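PDB 2BGW: XPF endonuclease from Aeropyrum pernix, which is probably a structure-specific endonuclease of nucleotide excision repair that binds DNA and cuts one strand with the help of magnesium. Local coordinates for residues V45-I50 with V156-L161; R67-A72 with Y103-A108; R116-M121 with A127-S132; R19-S24 with M121-T126; S62-R67 with R93-R98. One frame throughout, in Å; residues are numbered along the deposited sequence.

Interaction 1 of 5, residues V45-I50 with V156-L161; sequences VSDSII and VREWQL
Arg157 holds the carboxylate of Asp47 in a two-pronged salt bridge, side-on through NE and one terminal nitrogen. Arg157 NE gives its hydrogen to Asp47 OD1 at 2.8 Å, and Arg157 NH2 reaches Asp47 OD2, also at 2.8 Å. The fit is twisted: carboxylate and guanidinium planes stand 52° apart, so NE meets OD1 on its syn side but tilted from the carboxylate plane, while NH2 comes to OD2 from above that plane. The Asp47 side chain starts with CG opposite the backbone N (chi1 -168°), leaving the type I turn Ser46-Ile49 that links strands 43-46 and 49-55.

Like charges also gather here. Glu158 OE2 stands 3.3 Å from Asp47 OD1, two acceptors with no bond between them, and Glu176 brings another carboxylate near Asp47. Glu158 turns its OE1 to the hydroxyl of Tyr79.

Within the helix, Leu161 CD1 lies over one face of the Arg157 guanidinium, offset toward its rim, and backs the group that grips Asp47. With a methionine at Arg157, Asp47 would probably lose both its bonds to the helix and face Glu158 without the charge of Arg157 beside it.

Arg157 pairs with Asp47 and only weakly, at long range, with Glu176; its charge probably eases the crowding of acidic groups where helix 155-165 meets the nuclease domain, making this join largely electrostatic.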
# COMPACT_ATOMS: atom_id res chain seq x y z
N VAL A 45 3.13 7.89 -4.42
CA VAL A 45 2.59 9.11 -3.85
C VAL A 45 3.58 9.90 -2.96
O VAL A 45 3.66 11.11 -3.04
CB VAL A 45 1.29 8.78 -3.11
CG1 VAL A 45 0.85 9.92 -2.24
CG2 VAL A 45 0.25 8.47 -4.11
N SER A 46 4.32 9.22 -2.11
CA SER A 46 5.30 9.86 -1.29
C SER A 46 6.30 8.74 -1.13
O SER A 46 6.08 7.67 -1.70
CB SER A 46 4.68 10.28 0.04
OG SER A 46 4.60 9.21 0.97
N ASP A 47 7.38 8.93 -0.38
CA ASP A 47 8.43 7.89 -0.34
C ASP A 47 7.94 6.57 0.25
O ASP A 47 8.53 5.53 0.02
CB ASP A 47 9.74 8.35 0.33
CG ASP A 47 10.91 7.32 0.09
OD1 ASP A 47 11.43 7.24 -1.07
OD2 ASP A 47 11.27 6.56 1.05
N SER A 48 6.83 6.60 0.96
CA SER A 48 6.39 5.40 1.65
C SER A 48 4.89 5.13 1.50
O SER A 48 4.32 4.36 2.28
CB SER A 48 6.74 5.53 3.12
OG SER A 48 6.42 6.85 3.52
N ILE A 49 4.28 5.78 0.51
CA ILE A 49 2.90 5.51 0.16
C ILE A 49 2.77 5.03 -1.28
O ILE A 49 3.03 5.78 -2.22
CB ILE A 49 2.03 6.74 0.38
CG1 ILE A 49 2.10 7.15 1.86
CG2 ILE A 49 0.62 6.42 -0.05
CD1 ILE A 49 1.21 8.28 2.31
N ILE A 50 2.36 3.78 -1.47
CA ILE A 50 2.09 3.28 -2.80
C ILE A 50 0.57 3.15 -2.96
O ILE A 50 -0.14 2.86 -1.98
CB ILE A 50 2.83 1.94 -3.09
CG1 ILE A 50 2.80 1.58 -4.56
CG2 ILE A 50 2.23 0.80 -2.32
CD1 ILE A 50 3.79 2.30 -5.36
N VAL A 156 13.77 5.43 -9.79
CA VAL A 156 15.07 4.78 -9.68
C VAL A 156 15.38 4.41 -8.24
O VAL A 156 15.82 3.29 -7.95
CB VAL A 156 16.19 5.60 -10.26
CG1 VAL A 156 17.51 5.01 -9.86
CG2 VAL A 156 16.09 5.65 -11.77
N ARG A 157 15.11 5.32 -7.32
CA ARG A 157 15.23 4.98 -5.91
C ARG A 157 14.31 3.83 -5.51
O ARG A 157 14.68 2.99 -4.68
CB ARG A 157 14.98 6.20 -5.04
CG ARG A 157 15.06 5.89 -3.57
CD ARG A 157 14.92 7.13 -2.68
NE ARG A 157 14.19 6.79 -1.46
CZ ARG A 157 14.76 6.63 -0.26
NH1 ARG A 157 16.07 6.81 -0.11
NH2 ARG A 157 14.01 6.31 0.79
N GLU A 158 13.11 3.77 -6.08
CA GLU A 158 12.15 2.75 -5.69
C GLU A 158 12.68 1.36 -6.02
O GLU A 158 12.61 0.44 -5.20
CB GLU A 158 10.78 3.00 -6.32
CG GLU A 158 10.04 4.22 -5.72
CD GLU A 158 10.10 4.28 -4.18
OE1 GLU A 158 9.60 3.33 -3.51
OE2 GLU A 158 10.63 5.29 -3.64
N TRP A 159 13.22 1.23 -7.22
CA TRP A 159 13.86 0.01 -7.66
C TRP A 159 15.11 -0.26 -6.85
O TRP A 159 15.39 -1.40 -6.52
CB TRP A 159 14.27 0.16 -9.08
CG TRP A 159 13.20 0.03 -10.05
CD1 TRP A 159 12.60 1.02 -10.73
CD2 TRP A 159 12.63 -1.18 -10.52
NE1 TRP A 159 11.67 0.52 -11.60
CE2 TRP A 159 11.68 -0.84 -11.50
CE3 TRP A 159 12.83 -2.53 -10.21
CZ2 TRP A 159 10.92 -1.79 -12.18
CZ3 TRP A 159 12.08 -3.48 -10.87
CH2 TRP A 159 11.12 -3.10 -11.85
N GLN A 160 15.87 0.77 -6.52
CA GLN A 160 17.03 0.52 -5.67
C GLN A 160 16.59 -0.13 -4.37
O GLN A 160 17.26 -1.03 -3.84
CB GLN A 160 17.81 1.80 -5.39
CG GLN A 160 18.42 2.40 -6.64
CD GLN A 160 18.89 3.81 -6.44
OE1 GLN A 160 18.53 4.48 -5.46
NE2 GLN A 160 19.71 4.29 -7.36
N LEU A 161 15.44 0.30 -3.88
CA LEU A 161 14.87 -0.24 -2.65
C LEU A 161 14.21 -1.60 -2.82
O LEU A 161 14.22 -2.43 -1.92
CB LEU A 161 13.89 0.77 -2.07
CG LEU A 161 14.59 2.00 -1.52
CD1 LEU A 161 13.64 3.12 -1.45
CD2 LEU A 161 15.15 1.67 -0.15

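Interaction 2 of 5, residues R67-A72 with Y103-A108; sequences RLFEQA and YAAMAA
Phe69 drives the far end of its ring between Ala105 and Ala108, two alanines three residues apart on helix 99-112. Its CE1 meets Ala105 CB at 4.0 Å, and on the other flank CE2 meets Ala108 CB, again at 4.0 Å. The Ala108 methyl comes at the ring edge, near its plane. CZ, the leading atom, lies 4.0 Å from Ala105 O, which approaches obliquely. No hydrogen bond crosses, and the small methyls let the aromatic tip come up to the helix backbone. The first torsion sets this up: CG lies opposite the carbonyl carbon (chi1 -78°), and the ring projects from helix 67-78 toward helix 99-112.

These two helices belong to successive beta-alpha-beta crossovers of the nuclease fold, one between the parallel strands 49-55 and 81-87, the other between 81-87 and 116-120.

Further out, Leu63 of helix 56-65 touches both Phe69 and Ala105, while Leu109 and Tyr113 add more apolar surface round the ring. Leu109 also receives Leu68 and Ala72, one residue before and three after Phe69. On the outer side of helix 99-112, Met106 packs on Met118 of the second subunit, and Ala104 and Ala107 lie against Ser132 of that same subunit.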
# COMPACT_ATOMS: atom_id res chain seq x y z
N ARG A 67 -4.89 -13.58 -8.03
CA ARG A 67 -4.06 -12.40 -8.25
C ARG A 67 -4.09 -11.38 -7.09
O ARG A 67 -3.03 -10.90 -6.68
CB ARG A 67 -4.50 -11.71 -9.52
CG ARG A 67 -3.89 -12.20 -10.78
CD ARG A 67 -4.08 -11.09 -11.80
NE ARG A 67 -3.53 -11.41 -13.11
CZ ARG A 67 -4.03 -10.95 -14.27
NH1 ARG A 67 -5.10 -10.13 -14.28
NH2 ARG A 67 -3.47 -11.30 -15.44
N LEU A 68 -5.28 -11.05 -6.57
CA LEU A 68 -5.43 -9.98 -5.57
C LEU A 68 -4.53 -10.07 -4.34
O LEU A 68 -3.86 -9.10 -4.00
CB LEU A 68 -6.87 -9.84 -5.11
CG LEU A 68 -7.10 -8.69 -4.13
CD1 LEU A 68 -6.90 -7.31 -4.81
CD2 LEU A 68 -8.47 -8.79 -3.48
N PHE A 69 -4.53 -11.20 -3.66
CA PHE A 69 -3.77 -11.27 -2.44
C PHE A 69 -2.26 -11.46 -2.65
O PHE A 69 -1.46 -11.24 -1.71
CB PHE A 69 -4.34 -12.34 -1.54
CG PHE A 69 -5.56 -11.91 -0.83
CD1 PHE A 69 -6.73 -11.63 -1.53
CD2 PHE A 69 -5.56 -11.77 0.55
CE1 PHE A 69 -7.89 -11.21 -0.85
CE2 PHE A 69 -6.70 -11.35 1.24
CZ PHE A 69 -7.87 -11.08 0.54
N GLU A 70 -1.86 -11.88 -3.85
CA GLU A 70 -0.44 -11.99 -4.12
C GLU A 70 0.05 -10.58 -4.26
O GLU A 70 0.96 -10.16 -3.54
CB GLU A 70 -0.15 -12.84 -5.37
CG GLU A 70 0.00 -14.35 -5.05
N GLN A 71 -0.59 -9.83 -5.14
CA GLN A 71 -0.33 -8.40 -5.27
C GLN A 71 -0.39 -7.66 -3.94
O GLN A 71 0.38 -6.73 -3.68
CB GLN A 71 -1.38 -7.83 -6.16
CG GLN A 71 -1.17 -6.42 -6.54
CD GLN A 71 -2.04 -6.10 -7.73
OE1 GLN A 71 -2.88 -6.93 -8.14
NE2 GLN A 71 -1.85 -4.92 -8.32
N ALA A 72 -1.31 -8.07 -3.09
CA ALA A 72 -1.59 -7.36 -1.87
C ALA A 72 -0.41 -7.45 -0.95
O ALA A 72 0.04 -6.45 -0.42
CB ALA A 72 -2.84 -7.93 -1.18
N TYR A 103 -16.65 -8.45 0.44
CA TYR A 103 -16.48 -7.69 1.67
C TYR A 103 -15.50 -8.42 2.60
O TYR A 103 -14.69 -7.78 3.26
CB TYR A 103 -17.82 -7.43 2.39
CG TYR A 103 -18.77 -6.53 1.63
CD1 TYR A 103 -19.99 -7.01 1.15
CD2 TYR A 103 -18.45 -5.19 1.37
CE1 TYR A 103 -20.89 -6.19 0.44
CE2 TYR A 103 -19.35 -4.35 0.67
CZ TYR A 103 -20.56 -4.87 0.21
OH TYR A 103 -21.43 -4.08 -0.49
N ALA A 104 -15.56 -9.75 2.63
CA ALA A 104 -14.62 -10.52 3.46
C ALA A 104 -13.18 -10.24 3.02
O ALA A 104 -12.31 -10.03 3.85
CB ALA A 104 -14.92 -11.99 3.42
N ALA A 105 -12.95 -10.22 1.72
CA ALA A 105 -11.64 -9.88 1.21
C ALA A 105 -11.23 -8.52 1.76
O ALA A 105 -10.17 -8.37 2.37
CB ALA A 105 -11.64 -9.86 -0.32
N MET A 106 -12.10 -7.53 1.57
CA MET A 106 -11.82 -6.19 2.02
C MET A 106 -11.35 -6.18 3.46
O MET A 106 -10.28 -5.66 3.76
CB MET A 106 -13.05 -5.34 1.86
CG MET A 106 -13.42 -5.15 0.42
SD MET A 106 -14.94 -4.24 0.32
CE MET A 106 -14.93 -3.89 -1.45
N ALA A 107 -12.13 -6.80 4.33
CA ALA A 107 -11.79 -6.90 5.73
C ALA A 107 -10.42 -7.57 5.99
O ALA A 107 -9.71 -7.19 6.92
CB ALA A 107 -12.89 -7.60 6.48
N ALA A 108 -10.07 -8.55 5.16
CA ALA A 108 -8.78 -9.28 5.27
C ALA A 108 -7.56 -8.48 4.77
O ALA A 108 -6.52 -8.46 5.44
CB ALA A 108 -8.85 -10.64 4.55

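Interaction 3 of 5, residues R116-M121 with A127-S132; sequences RLMNTM and ALVIES. With SO4 (sulfate ion), chain K.
Val129 of helix 123-137 takes both Met118 and Thr120 of strand 116-120 on its two methyls. Two residues earlier, Ala127 turns the other way and packs on Val22 and Ile25 of helix 22-28. At Val129 itself, CG1 stands opposite the backbone N (chi1 175°), which aims it at the Met118 methyl: tip to tip, Met118 CE and Val129 CG1 are 3.6 Å apart. The Met118 chain bends at chi2 and chi3 to bring CE there. The other branch, Val129 CG2, lies 3.7 Å from Thr120 CG2. Ile130 and Glu131 then lean on Leu26, and Glu131 pairs with Arg135.

At the strand's other end, Arg116 NH2 donates to O3 of a sulfate ion, probably from the crystallisation liquor, at 3.2 Å. Arg116 of the second subunit binds the same ion. NH2 here also reaches Gly114 O, and NH1 Gln110 OE1, of that subunit. A leucine at Arg116 would probably leave these two oxygens without their donor.

Between 116-121 and 127-132 the joint is thus methyl packing alone, while the Thr120 hydroxyl is bonded to that of Thr126, earlier in the same helix, and Arg116 uses charge and polar bonds at the dimer interface.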
# COMPACT_ATOMS: atom_id res chain seq x y z
N ARG A 116 -4.86 -0.35 3.13
CA ARG A 116 -5.90 0.68 3.32
C ARG A 116 -6.74 0.82 2.07
O ARG A 116 -6.20 0.87 0.95
CB ARG A 116 -5.27 2.02 3.73
CG ARG A 116 -4.71 1.97 5.12
CD ARG A 116 -3.91 3.17 5.47
NE ARG A 116 -3.54 3.14 6.89
CZ ARG A 116 -4.34 3.57 7.86
NH1 ARG A 116 -5.54 4.05 7.55
NH2 ARG A 116 -3.97 3.51 9.13
N LEU A 117 -8.06 0.86 2.26
CA LEU A 117 -8.99 0.89 1.12
C LEU A 117 -9.64 2.23 1.04
O LEU A 117 -9.97 2.81 2.07
CB LEU A 117 -10.07 -0.16 1.26
CG LEU A 117 -9.61 -1.61 1.23
CD1 LEU A 117 -10.73 -2.51 1.71
CD2 LEU A 117 -9.12 -2.05 -0.15
N MET A 118 -9.78 2.74 -0.18
CA MET A 118 -10.63 3.88 -0.44
C MET A 118 -11.57 3.44 -1.54
O MET A 118 -11.13 2.78 -2.49
CB MET A 118 -9.83 5.08 -0.97
CG MET A 118 -8.70 5.55 -0.10
SD MET A 118 -9.03 6.92 1.04
CE MET A 118 -10.33 7.80 0.19
N ASN A 119 -12.85 3.79 -1.44
CA ASN A 119 -13.75 3.56 -2.56
C ASN A 119 -14.01 4.86 -3.33
O ASN A 119 -14.47 5.83 -2.74
CB ASN A 119 -15.06 2.90 -2.09
CG ASN A 119 -16.00 2.57 -3.28
OD1 ASN A 119 -17.17 2.97 -3.32
ND2 ASN A 119 -15.47 1.85 -4.26
N THR A 120 -13.72 4.91 -4.62
CA THR A 120 -14.07 6.10 -5.40
C THR A 120 -15.23 5.81 -6.40
O THR A 120 -15.53 4.64 -6.70
CB THR A 120 -12.85 6.69 -6.16
OG1 THR A 120 -12.41 5.79 -7.17
CG2 THR A 120 -11.70 6.93 -5.24
N MET A 121 -15.89 6.84 -6.92
CA MET A 121 -16.97 6.60 -7.86
C MET A 121 -16.57 6.50 -9.31
O MET A 121 -17.19 5.75 -10.06
CB MET A 121 -18.08 7.60 -7.67
CG MET A 121 -18.82 7.20 -6.45
SD MET A 121 -20.22 8.18 -6.02
CE MET A 121 -21.44 7.74 -7.27
N ALA A 127 -8.53 10.29 -8.87
CA ALA A 127 -7.65 11.42 -9.09
C ALA A 127 -7.69 12.43 -7.93
O ALA A 127 -6.65 12.97 -7.53
CB ALA A 127 -7.96 12.05 -10.37
N LEU A 128 -8.86 12.65 -7.35
CA LEU A 128 -8.93 13.50 -6.17
C LEU A 128 -8.25 12.87 -4.95
O LEU A 128 -7.51 13.53 -4.23
CB LEU A 128 -10.37 13.90 -5.87
CG LEU A 128 -10.96 14.81 -6.95
CD1 LEU A 128 -12.47 14.72 -7.02
CD2 LEU A 128 -10.51 16.24 -6.74
N VAL A 129 -8.50 11.59 -4.72
CA VAL A 129 -7.98 10.90 -3.55
C VAL A 129 -6.47 10.84 -3.66
O VAL A 129 -5.75 11.06 -2.68
CB VAL A 129 -8.57 9.48 -3.46
CG1 VAL A 129 -7.97 8.68 -2.33
CG2 VAL A 129 -10.04 9.59 -3.26
N ILE A 130 -5.97 10.56 -4.86
CA ILE A 130 -4.52 10.49 -5.04
C ILE A 130 -3.94 11.86 -4.75
O ILE A 130 -2.97 11.99 -4.02
CB ILE A 130 -4.10 10.02 -6.45
CG1 ILE A 130 -4.41 8.52 -6.62
CG2 ILE A 130 -2.60 10.29 -6.66
CD1 ILE A 130 -4.40 8.07 -8.06
N GLU A 131 -4.56 12.89 -5.31
CA GLU A 131 -4.05 14.25 -5.17
C GLU A 131 -4.04 14.72 -3.71
O GLU A 131 -3.14 15.42 -3.29
CB GLU A 131 -4.87 15.17 -6.06
CG GLU A 131 -4.36 16.55 -6.14
CD GLU A 131 -5.14 17.48 -5.30
OE1 GLU A 131 -6.34 17.28 -5.19
OE2 GLU A 131 -4.58 18.44 -4.75
N SER A 132 -5.03 14.30 -2.93
CA SER A 132 -5.13 14.70 -1.55
C SER A 132 -4.08 14.00 -0.70
O SER A 132 -3.50 14.60 0.19
CB SER A 132 -6.54 14.39 -1.04
OG SER A 132 -7.46 15.40 -1.41
S SO4 K . -1.55 0.93 10.95
O1 SO4 K . -2.25 -0.36 10.89
O2 SO4 K . -0.17 0.63 11.34
O3 SO4 K . -1.51 1.55 9.61
O4 SO4 K . -2.17 1.80 11.98

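Interaction 4 of 5, residues R19-S24 with M121-T126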
# COMPACT_ATOMS: atom_id res chain seq x y z
N ARG A 19 -2.44 4.78 -19.29
CA ARG A 19 -3.61 4.78 -20.20
C ARG A 19 -4.86 5.44 -19.62
O ARG A 19 -5.62 6.09 -20.36
CB ARG A 19 -3.97 3.32 -20.54
N SER A 20 -5.10 5.20 -18.32
CA SER A 20 -6.18 5.76 -17.51
C SER A 20 -6.60 7.16 -17.86
O SER A 20 -5.77 7.97 -18.25
CB SER A 20 -5.69 5.84 -16.07
OG SER A 20 -6.20 4.81 -15.26
N PRO A 21 -7.88 7.49 -17.65
CA PRO A 21 -8.26 8.89 -17.62
C PRO A 21 -7.58 9.59 -16.46
O PRO A 21 -7.41 10.81 -16.50
CB PRO A 21 -9.76 8.84 -17.37
CG PRO A 21 -10.17 7.51 -17.77
CD PRO A 21 -9.04 6.62 -17.42
N VAL A 22 -7.15 8.83 -15.45
CA VAL A 22 -6.63 9.38 -14.20
C VAL A 22 -5.48 10.39 -14.31
O VAL A 22 -5.63 11.49 -13.78
CB VAL A 22 -6.28 8.30 -13.19
CG1 VAL A 22 -6.04 8.90 -11.84
CG2 VAL A 22 -7.40 7.29 -13.11
N PRO A 23 -4.35 10.04 -14.96
CA PRO A 23 -3.26 11.01 -15.10
C PRO A 23 -3.63 12.40 -15.61
O PRO A 23 -3.20 13.39 -15.02
CB PRO A 23 -2.29 10.32 -16.06
CG PRO A 23 -2.48 8.88 -15.74
CD PRO A 23 -3.97 8.73 -15.52
N SER A 24 -4.42 12.50 -16.68
CA SER A 24 -4.86 13.82 -17.22
C SER A 24 -5.68 14.58 -16.22
O SER A 24 -5.55 15.79 -16.10
CB SER A 24 -5.68 13.66 -18.48
OG SER A 24 -5.05 12.71 -19.32
N MET A 121 -15.89 6.84 -6.92
CA MET A 121 -16.97 6.60 -7.86
C MET A 121 -16.57 6.50 -9.31
O MET A 121 -17.19 5.75 -10.06
CB MET A 121 -18.08 7.60 -7.67
CG MET A 121 -18.82 7.20 -6.45
SD MET A 121 -20.22 8.18 -6.02
CE MET A 121 -21.44 7.74 -7.27
N ASP A 122 -15.55 7.25 -9.70
CA ASP A 122 -15.12 7.34 -11.06
C ASP A 122 -13.67 7.71 -10.97
O ASP A 122 -13.21 8.02 -9.87
CB ASP A 122 -15.88 8.45 -11.79
CG ASP A 122 -16.27 9.61 -10.87
OD1 ASP A 122 -17.43 10.04 -10.96
OD2 ASP A 122 -15.45 10.09 -10.06
N PRO A 123 -12.93 7.69 -12.09
CA PRO A 123 -11.56 8.22 -12.20
C PRO A 123 -11.29 9.55 -11.47
O PRO A 123 -10.30 9.67 -10.74
CB PRO A 123 -11.40 8.40 -13.71
CG PRO A 123 -12.15 7.25 -14.27
CD PRO A 123 -13.36 7.09 -13.37
N LYS A 124 -12.16 10.54 -11.68
CA LYS A 124 -12.02 11.85 -11.06
C LYS A 124 -11.93 11.71 -9.55
O LYS A 124 -11.20 12.43 -8.90
CB LYS A 124 -13.21 12.74 -11.44
CG LYS A 124 -13.05 14.19 -11.07
CD LYS A 124 -14.38 14.82 -10.76
CE LYS A 124 -14.25 16.35 -10.69
NZ LYS A 124 -15.47 16.97 -10.07
N GLY A 125 -12.68 10.77 -9.00
CA GLY A 125 -12.64 10.52 -7.58
C GLY A 125 -11.28 9.96 -7.18
O GLY A 125 -10.70 10.36 -6.16
N THR A 126 -10.78 9.03 -7.97
CA THR A 126 -9.48 8.41 -7.71
C THR A 126 -8.41 9.47 -7.82
O THR A 126 -7.55 9.58 -6.93
CB THR A 126 -9.22 7.26 -8.70
OG1 THR A 126 -10.39 6.43 -8.73
CG2 THR A 126 -8.01 6.45 -8.27
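Beside the contact of Pro21 and Pro123, Thr126 OG1 is gripped by two groups, bonding to Glu87 OE1 and to Thr120 OG1, which ties the first turn of helix 123-137 to the sheet. The same turn is capped by Asp122: its OD2 accepts from Gly125 N at 3.0 Å, met nearly head-on to the C-O bond. Asp122 is the N-cap, and Pro123, with no N-H to offer, takes the first helical place.

Pro21 CB and Pro123 CB are 4.0 Å apart, as are Pro21 CG and Pro123 CG. Val22 comes at about a right angle, with CG2 at 4.2 Å from Pro123 CB; its chi1 of -167° sends CG1 opposite the backbone N and leaves CG2 to face the proline. No polar bond crosses between the segments.

Arg53 packs on Val22, Pro123 and Thr126 from the sheet, and Ser20 OG is hydrogen-bonded to a sulfate ion, probably from the crystallisation liquor. Since Arg53 belongs to the magnesium site with Asp42 and Glu52, and the Val22 side chain lies about 10 Å from the ion, this meeting of two helix starts borders the metal site of a PD-(D/E)XK-type nuclease.

Interaction 5 of 5, residues S62-R67 with R93-R98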
# COMPACT_ATOMS: atom_id res chain seq x y z
N SER A 62 -9.75 -10.16 -9.80
CA SER A 62 -8.50 -10.64 -9.21
C SER A 62 -8.67 -11.32 -7.84
O SER A 62 -7.82 -12.12 -7.47
CB SER A 62 -7.51 -9.51 -9.10
OG SER A 62 -7.79 -8.82 -7.90
N LEU A 63 -9.73 -11.01 -7.09
CA LEU A 63 -9.98 -11.77 -5.86
C LEU A 63 -10.12 -13.23 -6.23
O LEU A 63 -9.52 -14.08 -5.59
CB LEU A 63 -11.23 -11.30 -5.10
CG LEU A 63 -11.73 -12.12 -3.89
CD1 LEU A 63 -10.65 -12.47 -2.86
CD2 LEU A 63 -12.94 -11.49 -3.18
N PHE A 64 -10.86 -13.53 -7.29
CA PHE A 64 -11.12 -14.92 -7.63
C PHE A 64 -10.02 -15.54 -8.49
O PHE A 64 -9.92 -16.75 -8.53
CB PHE A 64 -12.50 -15.08 -8.25
CG PHE A 64 -13.61 -14.53 -7.40
CD1 PHE A 64 -14.38 -13.45 -7.85
CD2 PHE A 64 -13.85 -15.05 -6.13
CE1 PHE A 64 -15.40 -12.93 -7.07
CE2 PHE A 64 -14.86 -14.52 -5.32
CZ PHE A 64 -15.64 -13.47 -5.80
N ASP A 65 -9.24 -14.72 -9.20
CA ASP A 65 -8.00 -15.15 -9.86
C ASP A 65 -7.02 -15.74 -8.88
O ASP A 65 -6.31 -16.67 -9.21
CB ASP A 65 -7.28 -13.96 -10.47
CG ASP A 65 -7.84 -13.56 -11.80
OD1 ASP A 65 -8.81 -14.20 -12.28
OD2 ASP A 65 -7.31 -12.58 -12.39
N GLY A 66 -6.97 -15.19 -7.67
CA GLY A 66 -5.84 -15.43 -6.79
C GLY A 66 -4.81 -14.32 -6.92
O GLY A 66 -3.96 -14.13 -6.04
N ARG A 67 -4.89 -13.58 -8.03
CA ARG A 67 -4.06 -12.40 -8.25
C ARG A 67 -4.09 -11.38 -7.09
O ARG A 67 -3.03 -10.90 -6.68
CB ARG A 67 -4.50 -11.71 -9.52
CG ARG A 67 -3.89 -12.20 -10.78
CD ARG A 67 -4.08 -11.09 -11.80
NE ARG A 67 -3.53 -11.41 -13.11
CZ ARG A 67 -4.03 -10.95 -14.27
NH1 ARG A 67 -5.10 -10.13 -14.28
NH2 ARG A 67 -3.47 -11.30 -15.44
N ARG A 93 -22.79 -5.32 -10.49
CA ARG A 93 -23.93 -6.20 -10.81
C ARG A 93 -23.47 -7.66 -11.01
O ARG A 93 -23.80 -8.55 -10.21
CB ARG A 93 -24.74 -5.67 -12.03
N ARG A 94 -22.67 -7.89 -12.04
CA ARG A 94 -22.17 -9.23 -12.36
C ARG A 94 -21.67 -10.11 -11.17
O ARG A 94 -21.29 -11.28 -11.38
CB ARG A 94 -21.10 -9.09 -13.45
CG ARG A 94 -19.99 -10.08 -13.31
CD ARG A 94 -19.01 -10.07 -14.45
NE ARG A 94 -18.23 -11.30 -14.34
CZ ARG A 94 -17.51 -11.85 -15.32
NH1 ARG A 94 -17.45 -11.26 -16.51
NH2 ARG A 94 -16.84 -12.99 -15.09
N TYR A 95 -21.67 -9.57 -9.95
CA TYR A 95 -21.02 -10.23 -8.79
C TYR A 95 -21.86 -10.32 -7.53
O TYR A 95 -21.36 -10.73 -6.47
CB TYR A 95 -19.70 -9.56 -8.44
CG TYR A 95 -18.57 -9.96 -9.33
CD1 TYR A 95 -18.24 -9.21 -10.45
CD2 TYR A 95 -17.83 -11.11 -9.06
CE1 TYR A 95 -17.20 -9.58 -11.30
CE2 TYR A 95 -16.79 -11.49 -9.89
CZ TYR A 95 -16.49 -10.73 -11.01
OH TYR A 95 -15.45 -11.12 -11.83
N ARG A 96 -23.14 -9.94 -7.64
CA ARG A 96 -24.10 -10.08 -6.55
C ARG A 96 -24.07 -11.47 -5.93
O ARG A 96 -23.70 -12.46 -6.60
CB ARG A 96 -25.51 -9.86 -7.08
CG ARG A 96 -25.97 -8.44 -7.00
CD ARG A 96 -26.05 -7.82 -8.37
NE ARG A 96 -26.30 -6.38 -8.29
CZ ARG A 96 -26.98 -5.67 -9.19
NH1 ARG A 96 -27.50 -6.27 -10.26
NH2 ARG A 96 -27.14 -4.37 -9.01
N GLY A 97 -24.48 -11.55 -4.67
CA GLY A 97 -24.61 -12.87 -4.05
C GLY A 97 -23.25 -13.40 -3.66
O GLY A 97 -23.09 -13.94 -2.56
N ARG A 98 -22.26 -13.23 -4.55
CA ARG A 98 -20.84 -13.39 -4.17
C ARG A 98 -20.32 -12.29 -3.23
O ARG A 98 -19.14 -12.23 -2.96
CB ARG A 98 -19.95 -13.46 -5.42
CG ARG A 98 -19.92 -14.80 -6.16
CD ARG A 98 -19.97 -14.56 -7.68
NE ARG A 98 -18.76 -14.98 -8.39
CZ ARG A 98 -18.50 -14.69 -9.68
NH1 ARG A 98 -19.35 -13.95 -10.40
NH2 ARG A 98 -17.38 -15.13 -10.26
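Phe64, in the last turn of helix 56-65, faces Tyr95 and Arg98 across a wide gap between backbones, with Phe64 CA and Arg98 CA 10.4 Å apart, so the side chains do all the bridging. Right after the helix, Gly66 has a positive phi of 95°, and the chain turns there into helix 67-78.

Phe64 and Tyr95 meet rim to rim, neither over the face of the other. Their planes are only 11° apart, the ring centres are separated by 5.9 Å, and Tyr95 CE2 comes to the edge of the Phe64 ring, 3.5 Å from Phe64 CE1. Phe64 gets there with CG opposite the carbonyl carbon (chi1 -54°), which throws the ring outward from the helix.

Arg98 lies along the same border. Its chain bends at chi2 and chi3 and folds back, leaving the guanidinium plane nearly parallel to the Phe64 ring but stepped to one side of its plane. NE is 4.2 Å from Phe64 CE1, and NH2 is equally far from Phe64 CD1, an oblique approach. Tyr95 CE2 sits 3.4 Å above one face of this guanidinium, offset toward the rim, so tyrosine and arginine overlap at their margins. Leu63 CG leans over one face of the Phe64 ring.

Tyr95 also packs on Ala60 and Lys61 of helix 56-65, and Phe64 also touches Ser101. With Arg98 at the N-cap of helix 99-112, the contact lays the loop after strand 81-87 against helix 56-65, at the entry to the helical part of a beta-alpha-beta crossover in the ERCC4 nuclease fold.

How the interactions relate
From the N terminus, residues 19-24 open interaction 4, which closes only at 121-126 and draws helix 22-28 to the start of helix 123-137. Residues 45-50 open interaction 1; it crosses interaction 4, closing at 156-161 beyond it and linking the sheet to helix 155-165. Interactions 5 and 2 lie nested inside both loops. They share Arg67 and cross each other, tying helices 56-65 and 67-78 to helix 99-112 and the loop before it. Interaction 3 is a short loop nested in interaction 1; it crosses interaction 4, shares Met121 with it, and sets helix 123-137 on edge strand 116-120, where Leu117 touches Met106 of interaction 2.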